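Local coordinates for protein glucose-1-phosphate thymidylyltransferase (Bacillus anthracis, PDB 4ECM) that catalyses the transfer of a thymidylyl group from dTTP to glucose 1-phosphate, giving dTDP-glucose and pyrophosphate for dTDP-L-rhamnose synthesis, at residues A153-Q158 with D221-Y226. Numbering follows the deposited sequence.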
# COMPACT_ATOMS: atom_id res chain seq x y z
N ALA A 153 -18.96 2.56 -35.11
CA ALA A 153 -18.50 3.32 -33.98
C ALA A 153 -19.12 4.70 -33.99
O ALA A 153 -19.75 5.12 -34.99
CB ALA A 153 -16.97 3.44 -34.02
N LYS A 154 -18.92 5.40 -32.88
CA LYS A 154 -19.39 6.75 -32.69
C LYS A 154 -18.40 7.50 -31.81
O LYS A 154 -17.90 6.97 -30.82
CB LYS A 154 -20.79 6.76 -32.05
CG LYS A 154 -21.34 8.16 -31.72
CD LYS A 154 -22.74 8.12 -31.08
CE LYS A 154 -23.86 7.65 -32.05
NZ LYS A 154 -24.11 8.54 -33.23
N VAL A 155 -18.12 8.74 -32.19
CA VAL A 155 -17.23 9.63 -31.45
C VAL A 155 -18.04 10.86 -31.09
O VAL A 155 -19.02 11.20 -31.78
CB VAL A 155 -15.96 10.00 -32.26
CG1 VAL A 155 -15.09 8.76 -32.47
CG2 VAL A 155 -16.31 10.66 -33.60
N LEU A 156 -17.64 11.50 -29.99
CA LEU A 156 -18.32 12.69 -29.47
C LEU A 156 -17.35 13.86 -29.56
O LEU A 156 -16.22 13.76 -29.08
CB LEU A 156 -18.76 12.47 -28.02
CG LEU A 156 -19.62 11.22 -27.78
CD1 LEU A 156 -20.09 11.15 -26.30
CD2 LEU A 156 -20.81 11.17 -28.74
N LEU A 157 -17.82 14.95 -30.16
CA LEU A 157 -16.97 16.12 -30.43
C LEU A 157 -17.24 17.33 -29.55
O LEU A 157 -18.37 17.56 -29.10
CB LEU A 157 -17.14 16.56 -31.89
CG LEU A 157 -17.00 15.50 -32.99
CD1 LEU A 157 -17.16 16.15 -34.38
CD2 LEU A 157 -15.67 14.76 -32.87
N GLN A 158 -16.18 18.09 -29.32
CA GLN A 158 -16.24 19.34 -28.58
C GLN A 158 -15.43 20.39 -29.29
O GLN A 158 -14.27 20.17 -29.61
CB GLN A 158 -15.67 19.20 -27.18
CG GLN A 158 -16.69 18.85 -26.15
CD GLN A 158 -17.57 20.04 -25.75
OE1 GLN A 158 -18.68 19.86 -25.30
NE2 GLN A 158 -17.06 21.23 -25.90
N ASP A 221 -6.14 6.21 -34.97
CA ASP A 221 -6.03 5.22 -36.07
C ASP A 221 -7.25 4.31 -36.11
O ASP A 221 -7.76 3.97 -37.20
CB ASP A 221 -4.76 4.40 -35.92
CG ASP A 221 -3.51 5.24 -36.03
OD1 ASP A 221 -3.57 6.34 -36.64
OD2 ASP A 221 -2.46 4.81 -35.51
N ILE A 222 -7.73 3.91 -34.94
CA ILE A 222 -8.92 3.08 -34.83
C ILE A 222 -10.14 3.83 -35.35
O ILE A 222 -10.94 3.30 -36.12
CB ILE A 222 -9.18 2.66 -33.38
CG1 ILE A 222 -8.13 1.65 -32.93
CG2 ILE A 222 -10.59 2.08 -33.21
CD1 ILE A 222 -8.18 1.38 -31.41
N ASN A 223 -10.28 5.08 -34.92
CA ASN A 223 -11.41 5.89 -35.37
C ASN A 223 -11.38 6.10 -36.90
O ASN A 223 -12.43 6.02 -37.55
CB ASN A 223 -11.49 7.19 -34.57
CG ASN A 223 -11.75 6.91 -33.09
OD1 ASN A 223 -12.41 5.92 -32.77
ND2 ASN A 223 -11.25 7.78 -32.19
N ASN A 224 -10.19 6.30 -37.46
CA ASN A 224 -10.07 6.44 -38.92
C ASN A 224 -10.38 5.12 -39.68
O ASN A 224 -10.90 5.16 -40.79
CB ASN A 224 -8.68 6.99 -39.31
CG ASN A 224 -8.56 8.51 -39.15
OD1 ASN A 224 -9.52 9.23 -39.41
ND2 ASN A 224 -7.38 8.99 -38.77
N TRP A 225 -10.06 3.97 -39.07
CA TRP A 225 -10.35 2.66 -39.67
C TRP A 225 -11.86 2.52 -39.83
O TRP A 225 -12.36 2.19 -40.90
CB TRP A 225 -9.76 1.51 -38.82
CG TRP A 225 -10.16 0.12 -39.26
CD1 TRP A 225 -9.73 -0.55 -40.37
CD2 TRP A 225 -11.04 -0.79 -38.56
NE1 TRP A 225 -10.31 -1.79 -40.42
CE2 TRP A 225 -11.12 -1.97 -39.33
CE3 TRP A 225 -11.79 -0.71 -37.36
CZ2 TRP A 225 -11.90 -3.08 -38.94
CZ3 TRP A 225 -12.57 -1.80 -36.98
CH2 TRP A 225 -12.62 -2.97 -37.78
N TYR A 226 -12.60 2.78 -38.75
CA TYR A 226 -14.06 2.76 -38.83
C TYR A 226 -14.59 3.78 -39.84
O TYR A 226 -15.56 3.51 -40.54
CB TYR A 226 -14.69 3.06 -37.49
CG TYR A 226 -14.79 1.92 -36.50
CD1 TYR A 226 -15.79 0.95 -36.63
CD2 TYR A 226 -13.97 1.87 -35.38
CE1 TYR A 226 -15.93 -0.06 -35.69
CE2 TYR A 226 -14.11 0.86 -34.43
CZ TYR A 226 -15.09 -0.10 -34.59
OH TYR A 226 -15.24 -1.10 -33.64
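A153 opens the strand by setting its methyl on the ring of Y226, a CH-pi contact at the point where helix 219-228 packs on the mixed sheet of this nucleotidyltransferase fold. CB sits 3.6 Å from the centroid of the Y226 ring and 10° off the ring normal, so the methyl lies squarely over one face, while W225 CZ3, from the same helix, covers the other. The Y226 side chain leaves the helix with CG anti to its own carbonyl carbon (chi1 -82°), which presents the ring broadside to the strand; its hydroxyl is tied down by a hydrogen bond to D199. K154 points away from the helix; its NZ forms a salt bridge with E145 and hydrogen bonds to T233 and N235 of the neighbouring strand 232-236. V155 faces the helix again and meets N223, about one turn before Y226, and here the touch is lighter: a single methyl, CG1, over the face of the N223 carboxamide. That amide is buried, and its OD1 accepts a hydrogen bond from Y198 OH. The N223 side chain lies about 6 Å from the bound dTDP-glucose. V155 CG1 lies 3.9 Å from N223 CG and 4.0 Å from N223 ND2.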